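PDB 3LUF: Two-component system response regulator/GGDEF domain protein from Aeromonas salmonicida, which probably makes the second messenger cyclic di-GMP from two GTP through its GGDEF domain, the present piece holding the two receiver domains ahead of it. Local coordinates for residues B[9-14]-B[53-58]; B[126-131]-B[152-157]. One frame throughout, in Å; residues are numbered along the deposited sequence. Where two conformers were deposited one is given.

Contact 1: residues B[9-14]-B[53-58]; sequences IVEDSM and LVDLTL. With MG (magnesium ion), chain G.
The magnesium site of the first receiver domain, probably its phospho-acceptor site, lies where strands 6-10 and 49-55 end, with the ion between Asp-12, Asp-55 and Thr-57. Six oxygens surround the ion. Asp-12 OD1 and Asp-55 OD2 each bind it at 2.1 Å, and Thr-57 grips it twice, through O and OG1; two waters complete the shell. The torsion of Thr-57 (chi1 60°) sets OG1 between its own N and C, on the side where the carbonyl oxygen also reaches the metal. The two coordinating aspartate oxygens, Asp-12 OD1 and Asp-55 OD2, are 2.8 Å apart, a closeness that the shared cation probably makes tolerable. Asp-55 OD1 takes the N-H of Thr-57 from above the carboxylate plane, closing an Asx turn, and pairs with Lys-103, as expected of the conserved receiver-domain lysine.

Behind the site runs the parallel pairing of the CheY-like sheet: Val-10 N donates to Leu-53 O and Asp-55 N to Val-10 O, both 2.9 Å and nearly straight. Asp-55, the predicted site of phosphorylation, is thereby anchored by its backbone as well as by the metal. Glu-11 is a second-shell acid. Bent at chi2 (61°), its chain brings OE2 to a metal-bound water and to the N-H of Ser-13, using the anti lone pair for the latter, while OE1 also meets Lys-103, which probably eases its closeness to Asp-55. Leu-58 crosses Val-10 at about a right angle, its CD1 3.5 Å from Val-10 CG1, and its CD2 lies 3.7 Å from Asp-12 N.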
loop_
_atom_site.group_PDB
_atom_site.type_symbol
_atom_site.label_atom_id
_atom_site.label_comp_id
_atom_site.label_asym_id
_atom_site.label_seq_id
_atom_site.Cartn_x
_atom_site.Cartn_y
_atom_site.Cartn_z
ATOM N N ILE B 9 -19.824 -5.784 21.061
ATOM C CA ILE B 9 -20.157 -6.843 20.099
ATOM C C ILE B 9 -21.568 -7.288 20.417
ATOM O O ILE B 9 -21.858 -7.618 21.568
ATOM C CB ILE B 9 -19.168 -8.049 20.214
ATOM C CG1 ILE B 9 -17.738 -7.595 19.903
ATOM C CG2 ILE B 9 -19.556 -9.163 19.203
ATOM C CD1 ILE B 9 -16.705 -8.714 20.167
ATOM N N VAL B 10 -22.447 -7.255 19.424
ATOM C CA VAL B 10 -23.796 -7.822 19.619
ATOM C C VAL B 10 -24.002 -8.859 18.520
ATOM O O VAL B 10 -24.137 -8.520 17.338
ATOM C CB VAL B 10 -24.894 -6.726 19.560
ATOM C CG1 VAL B 10 -26.226 -7.311 20.015
ATOM C CG2 VAL B 10 -24.501 -5.490 20.412
ATOM N N GLU B 11 -23.973 -10.122 18.926
ATOM C CA GLU B 11 -23.953 -11.247 17.996
ATOM C C GLU B 11 -24.474 -12.491 18.720
ATOM O O GLU B 11 -23.945 -12.884 19.758
ATOM C CB GLU B 11 -22.492 -11.494 17.538
ATOM C CG GLU B 11 -22.282 -12.845 16.797
ATOM C CD GLU B 11 -23.111 -12.968 15.512
ATOM O OE1 GLU B 11 -22.791 -12.280 14.537
ATOM O OE2 GLU B 11 -24.022 -13.837 15.460
ATOM N N ASP B 12 -25.546 -13.093 18.197
ATOM C CA ASP B 12 -26.124 -14.230 18.892
ATOM C C ASP B 12 -25.473 -15.571 18.560
ATOM O O ASP B 12 -25.719 -16.532 19.264
ATOM C CB ASP B 12 -27.663 -14.321 18.700
ATOM C CG ASP B 12 -28.074 -14.477 17.233
ATOM O OD1 ASP B 12 -27.409 -13.899 16.357
ATOM O OD2 ASP B 12 -29.107 -15.145 16.933
ATOM N N SER B 13 -24.667 -15.659 17.510
ATOM C CA SER B 13 -23.963 -16.934 17.261
ATOM C C SER B 13 -22.928 -17.133 18.349
ATOM O O SER B 13 -21.977 -16.327 18.448
ATOM C CB SER B 13 -23.269 -16.925 15.903
ATOM O OG SER B 13 -22.450 -18.097 15.778
HETATM N N MSE B 14 -23.068 -18.200 19.152
HETATM C CA MSE B 14 -22.082 -18.477 20.181
HETATM C C MSE B 14 -20.694 -18.631 19.534
HETATM O O MSE B 14 -19.723 -18.086 20.016
HETATM C CB MSE B 14 -22.418 -19.750 20.961
HETATM C CG MSE B 14 -21.604 -19.846 22.246
HETATM SE SE MSE B 14 -21.903 -21.579 23.039
HETATM C CE MSE B 14 -20.785 -22.673 21.877
ATOM N N LEU B 53 -19.631 -3.886 16.841
ATOM C CA LEU B 53 -19.755 -4.864 15.743
ATOM C C LEU B 53 -21.136 -5.463 15.925
ATOM O O LEU B 53 -21.412 -6.025 16.982
ATOM C CB LEU B 53 -18.713 -5.958 15.875
ATOM C CG LEU B 53 -17.280 -5.400 15.864
ATOM C CD1 LEU B 53 -16.305 -6.585 15.991
ATOM C CD2 LEU B 53 -17.020 -4.626 14.591
ATOM N N VAL B 54 -21.988 -5.267 14.937
ATOM C CA VAL B 54 -23.428 -5.508 15.074
ATOM C C VAL B 54 -23.934 -6.525 14.061
ATOM O O VAL B 54 -23.907 -6.277 12.836
ATOM C CB VAL B 54 -24.245 -4.180 14.965
ATOM C CG1 VAL B 54 -25.780 -4.434 15.210
ATOM C CG2 VAL B 54 -23.721 -3.137 15.976
ATOM N N ASP B 55 -24.465 -7.645 14.589
ATOM C CA ASP B 55 -25.172 -8.652 13.795
ATOM C C ASP B 55 -26.559 -8.146 13.313
ATOM O O ASP B 55 -27.271 -7.427 14.048
ATOM C CB ASP B 55 -25.302 -9.919 14.642
ATOM C CG ASP B 55 -26.014 -11.068 13.931
ATOM O OD1 ASP B 55 -25.898 -11.261 12.698
ATOM O OD2 ASP B 55 -26.674 -11.811 14.650
ATOM N N LEU B 56 -26.909 -8.496 12.065
ATOM C CA LEU B 56 -28.236 -8.164 11.528
ATOM C C LEU B 56 -29.293 -9.191 11.926
ATOM O O LEU B 56 -30.487 -8.895 11.852
ATOM C CB LEU B 56 -28.211 -7.976 10.002
ATOM C CG LEU B 56 -27.089 -7.105 9.419
ATOM C CD1 LEU B 56 -27.125 -7.149 7.904
ATOM C CD2 LEU B 56 -27.239 -5.670 9.907
ATOM N N THR B 57 -28.874 -10.385 12.351
ATOM C CA THR B 57 -29.849 -11.404 12.697
ATOM C C THR B 57 -29.914 -11.621 14.211
ATOM O O THR B 57 -29.440 -12.639 14.722
ATOM C CB THR B 57 -29.535 -12.736 11.990
ATOM O OG1 THR B 57 -28.220 -13.199 12.389
ATOM C CG2 THR B 57 -29.610 -12.558 10.503
ATOM N N LEU B 58 -30.481 -10.673 14.949
ATOM C CA LEU B 58 -30.476 -10.807 16.411
ATOM C C LEU B 58 -31.839 -11.294 16.882
ATOM O O LEU B 58 -32.837 -11.059 16.202
ATOM C CB LEU B 58 -30.123 -9.469 17.077
ATOM C CG LEU B 58 -28.629 -9.128 16.915
ATOM C CD1 LEU B 58 -28.426 -7.630 17.294
ATOM C CD2 LEU B 58 -27.717 -10.093 17.698
HETATM MG MG MG G . -27.653 -13.600 14.343
HETATM O O HOH W 1 -25.912 -14.512 13.734
HETATM O O HOH W 2 -28.728 -15.424 14.325
#

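Contact 2: residues B[126-131]-B[152-157]; sequences EVLVVD and HEASHA
His-152 lays its imidazole beside the side chain of Glu-126, its NE2 meeting the carboxylate while Glu-126 CB lies at the ring edge. NE2 donates to Glu-126 OE1 over 2.7 Å in a somewhat bent bond, and the oxygen receives it through its anti lone pair. Ring and carboxylate are only 23° apart, with OE1 close to the ring plane, so the pair is nearly coplanar. With CG set opposite its carbonyl carbon (chi1 -59°) and the chain extended beyond, Glu-126 passes the NE2 corner of the ring and brings OE1 to the N-H. The negative charge would tend to favour a protonated histidine. His-167 meets the ring as well, at a slant.

Past this pair the backbones zip together in parallel. His-152 N gives its proton to Val-127 O at 2.8 Å, and Val-129 N returns one to His-152 O; Ala-154 N then reaches Val-129 O, the most bent of these backbone bonds at 140°, and Asp-131 N reaches Ala-154 O. On the face bearing Leu-128, Val-130 and Ala-154, CD1 of Leu-128 comes within 3.9 Å of Ala-154 CB and also 3.9 Å from His-152 CB, and Val-130 CG2 stands 4.2 Å from the same alanine methyl. Helix 157-166 covers this face through Leu-164 and Ala-160. Val-129 and Glu-153 point to the other face, against Met-141 of helix 134-145, and Arg-137 holds the carboxylate of Glu-153. Strand 126-130, helix 134-145 and strand 150-154 thus form the opening beta-alpha-beta unit of a CheY-like receiver domain.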
loop_
_atom_site.group_PDB
_atom_site.type_symbol
_atom_site.label_atom_id
_atom_site.label_comp_id
_atom_site.label_asym_id
_atom_site.label_seq_id
_atom_site.Cartn_x
_atom_site.Cartn_y
_atom_site.Cartn_z
ATOM N N GLU B 126 -3.853 12.694 13.428
ATOM C CA GLU B 126 -4.303 13.826 12.594
ATOM C C GLU B 126 -3.775 13.683 11.161
ATOM O O GLU B 126 -2.591 13.366 10.939
ATOM C CB GLU B 126 -3.817 15.164 13.186
ATOM C CG GLU B 126 -4.345 15.370 14.606
ATOM C CD GLU B 126 -3.897 16.703 15.199
ATOM O OE1 GLU B 126 -4.094 17.733 14.524
ATOM O OE2 GLU B 126 -3.380 16.710 16.345
ATOM N N VAL B 127 -4.686 13.858 10.217
ATOM C CA VAL B 127 -4.368 13.764 8.803
ATOM C C VAL B 127 -4.866 14.987 8.053
ATOM O O VAL B 127 -5.725 15.717 8.545
ATOM C CB VAL B 127 -4.967 12.489 8.196
ATOM C CG1 VAL B 127 -4.548 11.279 8.976
ATOM C CG2 VAL B 127 -6.539 12.618 8.070
ATOM N N LEU B 128 -4.325 15.217 6.853
ATOM C CA LEU B 128 -4.687 16.417 6.096
ATOM C C LEU B 128 -5.098 16.036 4.690
ATOM O O LEU B 128 -4.393 15.270 4.017
ATOM C CB LEU B 128 -3.492 17.383 6.040
ATOM C CG LEU B 128 -3.570 18.633 5.140
ATOM C CD1 LEU B 128 -4.776 19.537 5.484
ATOM C CD2 LEU B 128 -2.244 19.429 5.143
ATOM N N VAL B 129 -6.257 16.533 4.241
ATOM C CA VAL B 129 -6.701 16.333 2.858
ATOM C C VAL B 129 -6.525 17.656 2.101
ATOM O O VAL B 129 -7.019 18.678 2.563
ATOM C CB VAL B 129 -8.214 15.912 2.768
ATOM C CG1 VAL B 129 -8.628 15.735 1.301
ATOM C CG2 VAL B 129 -8.459 14.631 3.559
ATOM N N VAL B 130 -5.777 17.613 0.994
ATOM C CA VAL B 130 -5.518 18.780 0.116
ATOM C C VAL B 130 -6.140 18.511 -1.248
ATOM O O VAL B 130 -5.743 17.594 -1.988
ATOM C CB VAL B 130 -4.021 19.055 -0.071
ATOM C CG1 VAL B 130 -3.810 20.402 -0.746
ATOM C CG2 VAL B 130 -3.315 19.033 1.273
ATOM N N ASP B 131 -7.111 19.342 -1.600
ATOM C CA ASP B 131 -7.932 19.111 -2.777
ATOM C C ASP B 131 -8.652 20.408 -3.048
ATOM O O ASP B 131 -9.248 20.967 -2.145
ATOM C CB ASP B 131 -8.993 18.039 -2.462
ATOM C CG ASP B 131 -9.780 17.592 -3.689
ATOM O OD1 ASP B 131 -9.854 18.344 -4.689
ATOM O OD2 ASP B 131 -10.325 16.471 -3.659
ATOM N N HIS B 152 -8.052 17.311 8.942
ATOM C CA HIS B 152 -7.937 18.709 8.602
ATOM C C HIS B 152 -8.138 18.848 7.094
ATOM O O HIS B 152 -7.877 17.934 6.341
ATOM C CB HIS B 152 -6.529 19.207 8.920
ATOM C CG HIS B 152 -6.148 19.098 10.363
ATOM N ND1 HIS B 152 -6.195 20.175 11.224
ATOM C CD2 HIS B 152 -5.669 18.059 11.081
ATOM C CE1 HIS B 152 -5.789 19.794 12.419
ATOM N NE2 HIS B 152 -5.470 18.511 12.366
ATOM N N GLU B 153 -8.574 20.017 6.642
ATOM C CA GLU B 153 -8.753 20.228 5.206
ATOM C C GLU B 153 -8.028 21.475 4.683
ATOM O O GLU B 153 -7.819 22.464 5.419
ATOM C CB GLU B 153 -10.254 20.263 4.810
ATOM C CG GLU B 153 -11.005 21.471 5.369
ATOM C CD GLU B 153 -12.409 21.696 4.768
ATOM O OE1 GLU B 153 -12.600 21.614 3.520
ATOM O OE2 GLU B 153 -13.314 21.982 5.580
ATOM N N ALA B 154 -7.662 21.405 3.423
ATOM C CA ALA B 154 -6.994 22.488 2.718
ATOM C C ALA B 154 -7.426 22.509 1.260
ATOM O O ALA B 154 -7.434 21.485 0.553
ATOM C CB ALA B 154 -5.447 22.351 2.833
ATOM N N SER B 155 -7.756 23.702 0.784
ATOM C CA SER B 155 -8.292 23.838 -0.574
ATOM C C SER B 155 -7.225 24.133 -1.619
ATOM O O SER B 155 -7.505 24.183 -2.813
ATOM C CB SER B 155 -9.393 24.916 -0.618
ATOM O OG SER B 155 -10.239 24.821 0.510
ATOM N N HIS B 156 -5.989 24.311 -1.171
ATOM C CA HIS B 156 -4.873 24.545 -2.092
ATOM C C HIS B 156 -3.550 24.390 -1.352
ATOM O O HIS B 156 -3.536 24.247 -0.138
ATOM C CB HIS B 156 -4.963 25.911 -2.786
ATOM C CG HIS B 156 -5.307 27.047 -1.878
ATOM N ND1 HIS B 156 -4.490 27.460 -0.848
ATOM C CD2 HIS B 156 -6.367 27.898 -1.882
ATOM C CE1 HIS B 156 -5.038 28.502 -0.240
ATOM N NE2 HIS B 156 -6.180 28.786 -0.849
ATOM N N ALA B 157 -2.450 24.387 -2.093
ATOM C CA ALA B 157 -1.144 24.160 -1.478
ATOM C C ALA B 157 -0.799 25.197 -0.442
ATOM O O ALA B 157 -0.273 24.862 0.617
ATOM C CB ALA B 157 -0.057 24.098 -2.531
#

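In the fold
Contact 1 closes before contact 2 opens along the chain, and each belongs to a different receiver domain. Their centres are 38 Å apart, on opposite sides of the chain's centre, and their nearest atoms stay about 21 Å from each other. Each domain has its own five-stranded parallel sheet of order 2-1-3-4-5, and helix 106-122 leads from the first sheet to the second. Contact 1 joins the first and third strands of its sheet, whereas contact 2 joins the first and second of the other. The second domain has its own magnesium, bound by Asp-132, Asp-176 and Tyr-178, about 4 Å from the side chain of Asp-131, so the chain carries two separate, probable phosphorylation sites.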